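Bromo domain containing protein (Cryptosporidium parvum, PDB 5U9N) probably recognises acetylated lysines in chromatin or other proteins through its bromodomains, the second of which forms this chain and binds the inhibitor bromosporine in its pocket. Local coordinates at residues N25-E30 / C120-D125; E30-E35 / A54-T59; K48-E53 / M111-N116. All coordinates share one frame; numbering follows the deposited sequence.

Contact 1 (N25-E30 / C120-D125); sequences NSFLFE and CKWIYD. With BMF (Bromosporine), chain C.
Leu-28 forks between helix 122-139 and the ligand. Its CD1 branch rests 4.0 Å from Trp-122 CZ3 and 4.3 Å from Ile-123 CG2, while CD2 turns to the bromosporine phenyl ring, 3.6 Å from C10. Phe-27 extends the apolar strip outward: its CZ meets Trp-122 CH2 at 4.4 Å, near the plane of the indole and at its edge. A chi1 of 63°, with CG tucked over the Trp-122 backbone, lays the indole across Ile-123 CG1 and directs its six-membered edge to the loop. A polar group joins the same indole from the loop. The Asn-25 side chain runs roughly perpendicular to that of Trp-122, the amide and indole planes 60° apart, with ND2 3.5 Å from Trp-122 CE3; this nitrogen is hydrogen-bonded to Ser-126, one turn further along the helix. The two sides belong to the bromodomain four-helix bundle: residues 25-30 lie early in the long ZA loop, with Phe-27, Leu-28 and Phe-29 probably standing where many relatives carry the Trp-Pro-Phe shelf, and Ile-123, at the start of the last bundle helix, probably corresponds to the gatekeeper. Phe-29 turns inward instead, where its ring packs edge-to-face with Phe-107. Across the ligand from Leu-28, the Ile-123 methyl CD1 packs against the bromosporine carbamate, nearest at N16, 3.7 Å away. The sulfonamide N04 donates to Phe-27 O, a backbone atom of the short 3-10 turn, at 3.1 Å in a bent bond with an angle of 136° at the hydrogen.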
loop_
_atom_site.group_PDB
_atom_site.type_symbol
_atom_site.label_atom_id
_atom_site.label_comp_id
_atom_site.label_asym_id
_atom_site.label_seq_id
_atom_site.Cartn_x
_atom_site.Cartn_y
_atom_site.Cartn_z
ATOM N N ASN A 25 -5.303 -7.897 9.245
ATOM C CA ASN A 25 -5.402 -8.467 7.909
ATOM C C ASN A 25 -4.418 -7.758 6.944
ATOM O O ASN A 25 -4.693 -7.632 5.741
ATOM C CB ASN A 25 -6.858 -8.419 7.383
ATOM C CG ASN A 25 -7.839 -9.135 8.285
ATOM O OD1 ASN A 25 -7.585 -10.232 8.746
ATOM N ND2 ASN A 25 -8.996 -8.551 8.529
ATOM N N SER A 26 -3.219 -7.391 7.463
ATOM C CA SER A 26 -2.166 -6.761 6.653
ATOM C C SER A 26 -1.631 -7.728 5.575
ATOM O O SER A 26 -1.122 -7.280 4.558
ATOM C CB SER A 26 -1.014 -6.307 7.537
ATOM O OG SER A 26 -0.485 -7.404 8.256
ATOM N N PHE A 27 -1.735 -9.049 5.816
ATOM C CA PHE A 27 -1.300 -10.070 4.851
ATOM C C PHE A 27 -1.987 -9.866 3.479
ATOM O O PHE A 27 -1.415 -10.234 2.454
ATOM C CB PHE A 27 -1.587 -11.501 5.387
ATOM C CG PHE A 27 -3.053 -11.879 5.457
ATOM C CD1 PHE A 27 -3.687 -12.464 4.375
ATOM C CD2 PHE A 27 -3.788 -11.663 6.608
ATOM C CE1 PHE A 27 -5.042 -12.794 4.434
ATOM C CE2 PHE A 27 -5.150 -11.948 6.648
ATOM C CZ PHE A 27 -5.770 -12.510 5.561
ATOM N N LEU A 28 -3.205 -9.276 3.463
ATOM C CA LEU A 28 -3.948 -9.048 2.212
ATOM C C LEU A 28 -3.156 -8.219 1.217
ATOM O O LEU A 28 -3.175 -8.504 0.025
ATOM C CB LEU A 28 -5.286 -8.333 2.494
ATOM C CG LEU A 28 -6.361 -9.130 3.273
ATOM C CD1 LEU A 28 -7.549 -8.234 3.629
ATOM C CD2 LEU A 28 -6.842 -10.324 2.476
ATOM N N PHE A 29 -2.436 -7.212 1.710
ATOM C CA PHE A 29 -1.756 -6.240 0.883
ATOM C C PHE A 29 -0.247 -6.443 0.800
ATOM O O PHE A 29 0.448 -5.568 0.259
ATOM C CB PHE A 29 -2.029 -4.857 1.456
ATOM C CG PHE A 29 -3.441 -4.686 1.957
ATOM C CD1 PHE A 29 -4.502 -4.596 1.070
ATOM C CD2 PHE A 29 -3.718 -4.700 3.317
ATOM C CE1 PHE A 29 -5.802 -4.434 1.529
ATOM C CE2 PHE A 29 -5.025 -4.527 3.779
ATOM C CZ PHE A 29 -6.058 -4.385 2.880
ATOM N N GLU A 30 0.272 -7.576 1.293
ATOM C CA GLU A 30 1.712 -7.788 1.367
ATOM C C GLU A 30 2.307 -8.152 0.015
ATOM O O GLU A 30 3.260 -7.509 -0.423
ATOM C CB GLU A 30 2.029 -8.886 2.395
ATOM C CG GLU A 30 3.508 -9.108 2.650
ATOM C CD GLU A 30 4.300 -7.856 2.959
ATOM O OE1 GLU A 30 3.752 -6.964 3.641
ATOM O OE2 GLU A 30 5.477 -7.773 2.537
ATOM N N CYS A 120 -18.155 -11.432 3.018
ATOM C CA CYS A 120 -16.733 -11.148 2.858
ATOM C C CYS A 120 -16.487 -9.599 2.748
ATOM O O CYS A 120 -15.516 -9.174 2.128
ATOM C CB CYS A 120 -16.142 -11.922 1.670
ATOM S SG CYS A 120 -15.523 -13.604 2.103
ATOM N N LYS A 121 -17.285 -8.784 3.490
ATOM C CA LYS A 121 -17.076 -7.326 3.540
ATOM C C LYS A 121 -15.847 -6.954 4.415
ATOM O O LYS A 121 -15.433 -5.805 4.416
ATOM C CB LYS A 121 -18.332 -6.605 4.072
ATOM C CG LYS A 121 -18.613 -6.801 5.575
ATOM C CD LYS A 121 -19.884 -6.096 6.002
ATOM C CE LYS A 121 -19.966 -5.956 7.500
ATOM N NZ LYS A 121 -21.352 -5.657 7.954
ATOM N N TRP A 122 -15.314 -7.913 5.195
ATOM C CA TRP A 122 -14.137 -7.677 6.041
ATOM C C TRP A 122 -12.865 -7.341 5.204
ATOM O O TRP A 122 -11.966 -6.685 5.723
ATOM C CB TRP A 122 -13.866 -8.882 6.948
ATOM C CG TRP A 122 -13.537 -10.147 6.212
ATOM C CD1 TRP A 122 -14.416 -11.089 5.773
ATOM C CD2 TRP A 122 -12.231 -10.626 5.870
ATOM N NE1 TRP A 122 -13.746 -12.090 5.121
ATOM C CE2 TRP A 122 -12.402 -11.826 5.155
ATOM C CE3 TRP A 122 -10.936 -10.112 6.021
ATOM C CZ2 TRP A 122 -11.320 -12.567 4.668
ATOM C CZ3 TRP A 122 -9.866 -10.836 5.525
ATOM C CH2 TRP A 122 -10.059 -12.055 4.874
ATOM N N ILE A 123 -12.818 -7.741 3.905
ATOM C CA ILE A 123 -11.684 -7.415 3.030
ATOM C C ILE A 123 -11.689 -5.926 2.764
ATOM O O ILE A 123 -10.703 -5.261 3.037
ATOM C CB ILE A 123 -11.726 -8.244 1.709
ATOM C CG1 ILE A 123 -11.527 -9.727 2.014
ATOM C CG2 ILE A 123 -10.666 -7.753 0.730
ATOM C CD1 ILE A 123 -11.701 -10.597 0.878
ATOM N N TYR A 124 -12.825 -5.388 2.294
ATOM C CA TYR A 124 -13.012 -3.949 2.058
ATOM C C TYR A 124 -12.744 -3.147 3.336
ATOM O O TYR A 124 -12.097 -2.108 3.280
ATOM C CB TYR A 124 -14.457 -3.699 1.564
ATOM C CG TYR A 124 -14.840 -2.246 1.342
ATOM C CD1 TYR A 124 -15.153 -1.418 2.416
ATOM C CD2 TYR A 124 -15.086 -1.761 0.065
ATOM C CE1 TYR A 124 -15.533 -0.094 2.222
ATOM C CE2 TYR A 124 -15.489 -0.446 -0.144
ATOM C CZ TYR A 124 -15.748 0.376 0.942
ATOM O OH TYR A 124 -16.234 1.646 0.762
ATOM N N ASP A 125 -13.321 -3.583 4.464
ATOM C CA ASP A 125 -13.178 -2.890 5.759
ATOM C C ASP A 125 -11.738 -2.870 6.236
ATOM O O ASP A 125 -11.350 -1.941 6.927
ATOM C CB ASP A 125 -14.052 -3.556 6.848
ATOM C CG ASP A 125 -15.560 -3.473 6.611
ATOM O OD1 ASP A 125 -15.986 -2.657 5.759
ATOM O OD2 ASP A 125 -16.316 -4.189 7.319
HETATM C C10 BMF C . -6.098 -12.152 -0.562
HETATM N N12 BMF C . -6.435 -9.963 -1.357
HETATM C C15 BMF C . -9.141 -10.493 -2.177
HETATM C C17 BMF C . -11.174 -11.845 -2.743
HETATM C C20 BMF C . -14.117 -13.022 -2.237
HETATM C C22 BMF C . -8.334 -11.427 -1.580
HETATM C C26 BMF C . -5.613 -7.125 -1.943
HETATM C C28 BMF C . -5.747 -14.311 0.444
HETATM C C01 BMF C . -3.511 -15.051 1.347
HETATM C C02 BMF C . -4.401 -14.034 0.676
HETATM C C03 BMF C . -3.918 -12.775 0.275
HETATM N N04 BMF C . -2.563 -12.410 0.506
HETATM S S05 BMF C . -1.383 -12.396 -0.617
HETATM C C06 BMF C . -2.019 -11.544 -2.008
HETATM O O07 BMF C . -0.303 -11.630 -0.071
HETATM O O08 BMF C . -1.144 -13.756 -0.988
HETATM C C09 BMF C . -4.761 -11.848 -0.326
HETATM C C11 BMF C . -6.979 -11.147 -1.185
HETATM N N13 BMF C . -7.255 -9.034 -1.955
HETATM C C14 BMF C . -8.551 -9.206 -2.390
HETATM N N16 BMF C . -10.483 -10.658 -2.621
HETATM O O18 BMF C . -12.427 -11.591 -3.206
HETATM C C19 BMF C . -13.291 -12.749 -3.467
HETATM O O21 BMF C . -10.749 -12.945 -2.459
HETATM N N23 BMF C . -8.957 -8.089 -2.980
HETATM N N24 BMF C . -7.906 -7.178 -2.918
HETATM C C25 BMF C . -6.912 -7.749 -2.293
HETATM C C27 BMF C . -6.583 -13.395 -0.163
#

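Contact 2 (E30-E35 / A54-T59); sequences ENPVLE and ACDYIT. With BMF (Bromosporine), chain C.
Glu-30 O accepts from Ile-58 N at 3.1 Å, a nearly straight bond (165°) lying in the carbonyl plane. Around it, the Ile-58 side chain closes over the loop: CB comes within 3.8 Å of Glu-30 OE2, and CG2 packs against Pro-32 CD. The Glu-30 chain, bent at chi2, curls back so that OE1 reaches the edge of the Tyr-57 ring, in its plane and 3.5 Å from CD2; the carboxylate also forms a salt bridge with Arg-21. Pro-32 lies against the Asp-56 carboxylate, its CA 3.2 Å from OD2. The loop thereby docks on the start of helix 57-65 in the bromodomain bundle: residues 30-35 lie in the first part of the ZA loop, before helix 41-50, and residues 54-56 are its end, running into helix 57-65. What fixes Asp-56 is its place at the N-cap: a chi1 of 41° brings the carboxylate over its own backbone, and OD1 takes two bonds from one face of the carboxylate, from Thr-59 OG1 at 2.7 Å and Thr-59 N at 3.2 Å. Further out, a water accepts from Val-33 N and donates to Cys-55 O, spanning the segments beside the proline. On the side facing the pocket, Asn-31 N gives its hydrogen to bromosporine O07 at 3.3 Å, and Val-33 CG1 packs 3.4 Å from the ligand methyl carbon C26.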
loop_
_atom_site.group_PDB
_atom_site.type_symbol
_atom_site.label_atom_id
_atom_site.label_comp_id
_atom_site.label_asym_id
_atom_site.label_seq_id
_atom_site.Cartn_x
_atom_site.Cartn_y
_atom_site.Cartn_z
ATOM N N GLU A 30 0.272 -7.576 1.293
ATOM C CA GLU A 30 1.712 -7.788 1.367
ATOM C C GLU A 30 2.307 -8.152 0.015
ATOM O O GLU A 30 3.260 -7.509 -0.423
ATOM C CB GLU A 30 2.029 -8.886 2.395
ATOM C CG GLU A 30 3.508 -9.108 2.650
ATOM C CD GLU A 30 4.300 -7.856 2.959
ATOM O OE1 GLU A 30 3.752 -6.964 3.641
ATOM O OE2 GLU A 30 5.477 -7.773 2.537
ATOM N N ASN A 31 1.765 -9.164 -0.641
ATOM C CA ASN A 31 2.316 -9.644 -1.905
ATOM C C ASN A 31 1.319 -9.443 -3.036
ATOM O O ASN A 31 0.127 -9.267 -2.773
ATOM C CB ASN A 31 2.699 -11.126 -1.779
ATOM C CG ASN A 31 3.630 -11.384 -0.616
ATOM O OD1 ASN A 31 4.721 -10.793 -0.521
ATOM N ND2 ASN A 31 3.196 -12.205 0.335
ATOM N N PRO A 32 1.776 -9.492 -4.313
ATOM C CA PRO A 32 0.840 -9.278 -5.431
ATOM C C PRO A 32 -0.295 -10.296 -5.478
ATOM O O PRO A 32 -0.054 -11.502 -5.414
ATOM C CB PRO A 32 1.733 -9.394 -6.677
ATOM C CG PRO A 32 3.105 -9.104 -6.192
ATOM C CD PRO A 32 3.163 -9.657 -4.798
ATOM N N VAL A 33 -1.537 -9.798 -5.623
ATOM C CA VAL A 33 -2.729 -10.650 -5.727
ATOM C C VAL A 33 -2.685 -11.517 -7.000
ATOM O O VAL A 33 -3.158 -12.650 -6.971
ATOM C CB VAL A 33 -4.065 -9.842 -5.677
ATOM C CG1 VAL A 33 -4.281 -9.220 -4.309
ATOM C CG2 VAL A 33 -4.132 -8.775 -6.759
ATOM N N LEU A 34 -2.133 -10.981 -8.111
ATOM C CA LEU A 34 -2.056 -11.705 -9.378
ATOM C C LEU A 34 -0.989 -12.843 -9.347
ATOM O O LEU A 34 -1.052 -13.733 -10.189
ATOM C CB LEU A 34 -1.755 -10.739 -10.529
ATOM C CG LEU A 34 -2.837 -9.675 -10.826
ATOM C CD1 LEU A 34 -2.358 -8.711 -11.889
ATOM C CD2 LEU A 34 -4.154 -10.324 -11.266
ATOM N N GLU A 35 -0.035 -12.818 -8.380
ATOM C CA GLU A 35 0.947 -13.904 -8.190
ATOM C C GLU A 35 0.446 -14.916 -7.135
ATOM O O GLU A 35 1.126 -15.899 -6.873
ATOM C CB GLU A 35 2.294 -13.348 -7.681
ATOM C CG GLU A 35 3.064 -12.475 -8.652
ATOM C CD GLU A 35 4.363 -11.935 -8.066
ATOM O OE1 GLU A 35 4.713 -12.315 -6.921
ATOM O OE2 GLU A 35 5.014 -11.102 -8.740
ATOM N N ALA A 54 -2.244 -2.820 -10.434
ATOM C CA ALA A 54 -2.113 -3.511 -9.145
ATOM C C ALA A 54 -0.888 -3.007 -8.373
ATOM O O ALA A 54 0.045 -2.487 -8.976
ATOM C CB ALA A 54 -2.005 -5.001 -9.356
ATOM N N CYS A 55 -0.909 -3.128 -7.038
ATOM C CA CYS A 55 0.227 -2.731 -6.211
ATOM C C CYS A 55 0.203 -3.468 -4.851
ATOM O O CYS A 55 -0.820 -4.055 -4.477
ATOM C CB CYS A 55 0.246 -1.217 -6.019
ATOM S SG CYS A 55 1.845 -0.570 -5.473
ATOM N N ASP A 56 1.333 -3.422 -4.103
ATOM C CA ASP A 56 1.430 -4.091 -2.790
ATOM C C ASP A 56 2.677 -3.637 -2.044
ATOM O O ASP A 56 3.526 -2.970 -2.620
ATOM C CB ASP A 56 1.426 -5.615 -2.950
ATOM C CG ASP A 56 2.251 -6.080 -4.118
ATOM O OD1 ASP A 56 3.483 -6.190 -3.961
ATOM O OD2 ASP A 56 1.685 -6.209 -5.230
ATOM N N TYR A 57 2.766 -3.982 -0.753
ATOM C CA TYR A 57 3.825 -3.495 0.141
ATOM C C TYR A 57 5.195 -3.948 -0.270
ATOM O O TYR A 57 6.127 -3.153 -0.211
ATOM C CB TYR A 57 3.584 -3.952 1.598
ATOM C CG TYR A 57 2.310 -3.452 2.259
ATOM C CD1 TYR A 57 1.725 -2.240 1.878
ATOM C CD2 TYR A 57 1.749 -4.129 3.333
ATOM C CE1 TYR A 57 0.598 -1.743 2.534
ATOM C CE2 TYR A 57 0.624 -3.644 3.991
ATOM C CZ TYR A 57 0.050 -2.453 3.590
ATOM O OH TYR A 57 -1.053 -1.979 4.260
ATOM N N ILE A 58 5.358 -5.222 -0.608
ATOM C CA ILE A 58 6.689 -5.736 -0.968
ATOM C C ILE A 58 7.170 -5.059 -2.268
ATOM O O ILE A 58 8.355 -4.742 -2.378
ATOM C CB ILE A 58 6.697 -7.296 -1.065
ATOM C CG1 ILE A 58 8.149 -7.838 -1.065
ATOM C CG2 ILE A 58 5.943 -7.807 -2.310
ATOM C CD1 ILE A 58 8.983 -7.473 0.237
ATOM N N THR A 59 6.234 -4.760 -3.207
ATOM C CA THR A 59 6.563 -4.069 -4.470
ATOM C C THR A 59 6.973 -2.606 -4.184
ATOM O O THR A 59 7.905 -2.117 -4.790
ATOM C CB THR A 59 5.380 -4.135 -5.450
ATOM O OG1 THR A 59 5.199 -5.476 -5.856
ATOM C CG2 THR A 59 5.599 -3.282 -6.683
HETATM C C10 BMF C . -6.098 -12.152 -0.562
HETATM N N12 BMF C . -6.435 -9.963 -1.357
HETATM C C15 BMF C . -9.141 -10.493 -2.177
HETATM C C17 BMF C . -11.174 -11.845 -2.743
HETATM C C20 BMF C . -14.117 -13.022 -2.237
HETATM C C22 BMF C . -8.334 -11.427 -1.580
HETATM C C26 BMF C . -5.613 -7.125 -1.943
HETATM C C28 BMF C . -5.747 -14.311 0.444
HETATM C C01 BMF C . -3.511 -15.051 1.347
HETATM C C02 BMF C . -4.401 -14.034 0.676
HETATM C C03 BMF C . -3.918 -12.775 0.275
HETATM N N04 BMF C . -2.563 -12.410 0.506
HETATM S S05 BMF C . -1.383 -12.396 -0.617
HETATM C C06 BMF C . -2.019 -11.544 -2.008
HETATM O O07 BMF C . -0.303 -11.630 -0.071
HETATM O O08 BMF C . -1.144 -13.756 -0.988
HETATM C C09 BMF C . -4.761 -11.848 -0.326
HETATM C C11 BMF C . -6.979 -11.147 -1.185
HETATM N N13 BMF C . -7.255 -9.034 -1.955
HETATM C C14 BMF C . -8.551 -9.206 -2.390
HETATM N N16 BMF C . -10.483 -10.658 -2.621
HETATM O O18 BMF C . -12.427 -11.591 -3.206
HETATM C C19 BMF C . -13.291 -12.749 -3.467
HETATM O O21 BMF C . -10.749 -12.945 -2.459
HETATM N N23 BMF C . -8.957 -8.089 -2.980
HETATM N N24 BMF C . -7.906 -7.178 -2.918
HETATM C C25 BMF C . -6.912 -7.749 -2.293
HETATM C C27 BMF C . -6.583 -13.395 -0.163
HETATM O O HOH W 1 -1.253 -6.543 -5.793
#

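Contact 3 (K48-E53 / M111-N116); sequences KEVIPE and MIFNPN. With BMF (Bromosporine), chain C.
Phe-113 presents a ring edge to Val-50: CD1 lies 3.9 Å from Val-50 CB, which sits in the ring plane, the two side chains nearly perpendicular. With CG anti to the backbone N (chi1 -170°), the ring leans beside helix 41-50, where it also packs edge-to-face with Tyr-47. Bromosporine N23 approaches the same ring obliquely, 3.9 Å from CD2. The second flat group, the Asn-114 amide, is directed at the ligand by both its ends: OD1 accepts from the carbamate N16 at 2.9 Å (154°), and ND2 lies 2.8 Å from triazole N23 while it donates to Cys-110 O on helix 96-113. Asn-114 probably corresponds to the bromodomain asparagine whose ND2 donates to the acetyl-lysine carbonyl; N23 probably stands where that oxygen would. Beside the ring, aliphatic branches complete the contact. Ile-112 CG2 lies 4.0 Å from Val-50 CG1, the two side chains antiparallel and flank to flank, and also 4.0 Å from Ile-51 CD1. Ile-51 CG1 reaches Phe-113 CB at 4.4 Å. Beyond them, Glu-53 ties the loop to helix 96-113 through a salt bridge to Arg-101 and its carbonyl bond from Asn-109. Val-50, Ile-51, Ile-112 and Phe-113 thus meet through van der Waals and hydrophobic contact, their side chains exchanging nothing polar, while the polar work of this corner falls to Asn-114, whose ND2 bond to Cys-110 O helps to fix the amide with OD1 turned to N16.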
loop_
_atom_site.group_PDB
_atom_site.type_symbol
_atom_site.label_atom_id
_atom_site.label_comp_id
_atom_site.label_asym_id
_atom_site.label_seq_id
_atom_site.Cartn_x
_atom_site.Cartn_y
_atom_site.Cartn_z
ATOM N N LYS A 48 -7.847 -8.460 -13.243
ATOM C CA LYS A 48 -7.133 -7.743 -14.312
ATOM C C LYS A 48 -8.090 -6.828 -15.077
ATOM O O LYS A 48 -7.687 -5.760 -15.540
ATOM C CB LYS A 48 -6.482 -8.734 -15.297
ATOM C CG LYS A 48 -5.291 -9.495 -14.744
ATOM C CD LYS A 48 -4.597 -10.324 -15.860
ATOM C CE LYS A 48 -3.239 -10.865 -15.456
ATOM N NZ LYS A 48 -2.384 -11.171 -16.638
ATOM N N GLU A 49 -9.352 -7.267 -15.239
ATOM C CA GLU A 49 -10.383 -6.495 -15.930
ATOM C C GLU A 49 -10.825 -5.285 -15.072
ATOM O O GLU A 49 -10.986 -4.185 -15.589
ATOM C CB GLU A 49 -11.599 -7.411 -16.239
ATOM C CG GLU A 49 -12.483 -6.919 -17.373
ATOM N N VAL A 50 -10.980 -5.492 -13.762
ATOM C CA VAL A 50 -11.467 -4.464 -12.843
ATOM C C VAL A 50 -10.337 -3.497 -12.444
ATOM O O VAL A 50 -10.558 -2.291 -12.421
ATOM C CB VAL A 50 -12.109 -5.125 -11.590
ATOM C CG1 VAL A 50 -12.524 -4.074 -10.549
ATOM C CG2 VAL A 50 -13.308 -5.989 -11.984
ATOM N N ILE A 51 -9.134 -4.017 -12.141
ATOM C CA ILE A 51 -8.024 -3.179 -11.681
ATOM C C ILE A 51 -6.910 -3.045 -12.761
ATOM O O ILE A 51 -6.168 -3.991 -12.993
ATOM C CB ILE A 51 -7.453 -3.759 -10.373
ATOM C CG1 ILE A 51 -8.547 -3.815 -9.262
ATOM C CG2 ILE A 51 -6.258 -2.933 -9.914
ATOM C CD1 ILE A 51 -9.300 -2.397 -8.939
ATOM N N PRO A 52 -6.691 -1.826 -13.305
ATOM C CA PRO A 52 -5.644 -1.655 -14.327
ATOM C C PRO A 52 -4.215 -1.558 -13.754
ATOM O O PRO A 52 -3.264 -1.891 -14.465
ATOM C CB PRO A 52 -6.040 -0.346 -15.009
ATOM C CG PRO A 52 -6.739 0.426 -13.958
ATOM C CD PRO A 52 -7.492 -0.591 -13.148
ATOM N N GLU A 53 -4.050 -1.052 -12.502
ATOM C CA GLU A 53 -2.726 -0.907 -11.885
ATOM C C GLU A 53 -2.689 -1.574 -10.498
ATOM O O GLU A 53 -3.010 -0.947 -9.503
ATOM C CB GLU A 53 -2.339 0.583 -11.777
ATOM C CG GLU A 53 -0.862 0.815 -11.451
ATOM C CD GLU A 53 -0.464 2.247 -11.092
ATOM O OE1 GLU A 53 -1.337 3.151 -11.134
ATOM O OE2 GLU A 53 0.726 2.458 -10.757
ATOM N N MET A 111 -10.814 -1.617 -2.341
ATOM C CA MET A 111 -12.154 -1.098 -2.087
ATOM C C MET A 111 -12.986 -1.001 -3.378
ATOM O O MET A 111 -14.207 -1.003 -3.286
ATOM C CB MET A 111 -12.074 0.263 -1.376
ATOM C CG MET A 111 -11.582 0.126 0.079
ATOM S SD MET A 111 -11.735 1.627 1.035
ATOM C CE MET A 111 -10.243 2.471 0.570
ATOM N N ILE A 112 -12.357 -0.993 -4.569
ATOM C CA ILE A 112 -13.117 -1.050 -5.849
ATOM C C ILE A 112 -13.490 -2.513 -6.174
ATOM O O ILE A 112 -14.577 -2.765 -6.698
ATOM C CB ILE A 112 -12.307 -0.409 -7.019
ATOM C CG1 ILE A 112 -12.235 1.094 -6.827
ATOM C CG2 ILE A 112 -12.917 -0.745 -8.421
ATOM C CD1 ILE A 112 -11.175 1.726 -7.507
ATOM N N PHE A 113 -12.575 -3.460 -5.917
ATOM C CA PHE A 113 -12.767 -4.854 -6.289
ATOM C C PHE A 113 -13.686 -5.616 -5.322
ATOM O O PHE A 113 -14.378 -6.544 -5.757
ATOM C CB PHE A 113 -11.399 -5.571 -6.369
ATOM C CG PHE A 113 -11.454 -6.964 -6.974
ATOM C CD1 PHE A 113 -11.721 -7.143 -8.325
ATOM C CD2 PHE A 113 -11.244 -8.090 -6.189
ATOM C CE1 PHE A 113 -11.810 -8.429 -8.879
ATOM C CE2 PHE A 113 -11.339 -9.372 -6.737
ATOM C CZ PHE A 113 -11.610 -9.535 -8.086
ATOM N N ASN A 114 -13.661 -5.294 -4.022
ATOM C CA ASN A 114 -14.412 -6.092 -3.040
ATOM C C ASN A 114 -15.617 -5.332 -2.546
ATOM O O ASN A 114 -15.590 -4.100 -2.499
ATOM C CB ASN A 114 -13.507 -6.508 -1.861
ATOM C CG ASN A 114 -12.237 -7.215 -2.308
ATOM O OD1 ASN A 114 -12.228 -8.403 -2.576
ATOM N ND2 ASN A 114 -11.164 -6.481 -2.478
ATOM N N PRO A 115 -16.724 -6.050 -2.212
ATOM C CA PRO A 115 -17.951 -5.354 -1.795
ATOM C C PRO A 115 -17.894 -4.911 -0.336
ATOM O O PRO A 115 -17.186 -5.516 0.471
ATOM C CB PRO A 115 -19.030 -6.414 -2.016
ATOM C CG PRO A 115 -18.344 -7.701 -1.727
ATOM C CD PRO A 115 -16.927 -7.524 -2.235
ATOM N N ASN A 116 -18.671 -3.878 0.009
ATOM C CA ASN A 116 -18.698 -3.333 1.366
ATOM C C ASN A 116 -19.904 -3.885 2.129
ATOM O O ASN A 116 -20.212 -3.415 3.223
ATOM C CB ASN A 116 -18.703 -1.785 1.341
ATOM C CG ASN A 116 -20.034 -1.140 0.990
ATOM O OD1 ASN A 116 -20.693 -0.532 1.850
ATOM N ND2 ASN A 116 -20.364 -1.095 -0.304
HETATM C C10 BMF C . -6.098 -12.152 -0.562
HETATM N N12 BMF C . -6.435 -9.963 -1.357
HETATM C C15 BMF C . -9.141 -10.493 -2.177
HETATM C C17 BMF C . -11.174 -11.845 -2.743
HETATM C C20 BMF C . -14.117 -13.022 -2.237
HETATM C C22 BMF C . -8.334 -11.427 -1.580
HETATM C C26 BMF C . -5.613 -7.125 -1.943
HETATM C C28 BMF C . -5.747 -14.311 0.444
HETATM C C01 BMF C . -3.511 -15.051 1.347
HETATM C C02 BMF C . -4.401 -14.034 0.676
HETATM C C03 BMF C . -3.918 -12.775 0.275
HETATM N N04 BMF C . -2.563 -12.410 0.506
HETATM S S05 BMF C . -1.383 -12.396 -0.617
HETATM C C06 BMF C . -2.019 -11.544 -2.008
HETATM O O07 BMF C . -0.303 -11.630 -0.071
HETATM O O08 BMF C . -1.144 -13.756 -0.988
HETATM C C09 BMF C . -4.761 -11.848 -0.326
HETATM C C11 BMF C . -6.979 -11.147 -1.185
HETATM N N13 BMF C . -7.255 -9.034 -1.955
HETATM C C14 BMF C . -8.551 -9.206 -2.390
HETATM N N16 BMF C . -10.483 -10.658 -2.621
HETATM O O18 BMF C . -12.427 -11.591 -3.206
HETATM C C19 BMF C . -13.291 -12.749 -3.467
HETATM O O21 BMF C . -10.749 -12.945 -2.459
HETATM N N23 BMF C . -8.957 -8.089 -2.980
HETATM N N24 BMF C . -7.906 -7.178 -2.918
HETATM C C25 BMF C . -6.912 -7.749 -2.293
HETATM C C27 BMF C . -6.583 -13.395 -0.163
#

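The three contacts surround one pocket, with centres 13 to 14 Å apart, and each touches bromosporine. Contacts 1 and 2 share Glu-30 and join through Phe-29 O and Tyr-57 N, 3.0 Å apart and probably hydrogen-bonded. Contacts 1 and 3 meet where Ile-123 CG2 packs 3.5 Å from Asn-114 CG, setting the probable gatekeeper beside an asparagine of the bromosporine pocket. Contacts 2 and 3 meet where Leu-34 CD2 lies 3.8 Å from Lys-48 CG. Both are nested within the loop closed by contact 1. The ligand's hydrogen bonds are spread over all three, to Phe-27, Asn-31 and Asn-114, with Ser-36 adding a fourth from the ZA loop.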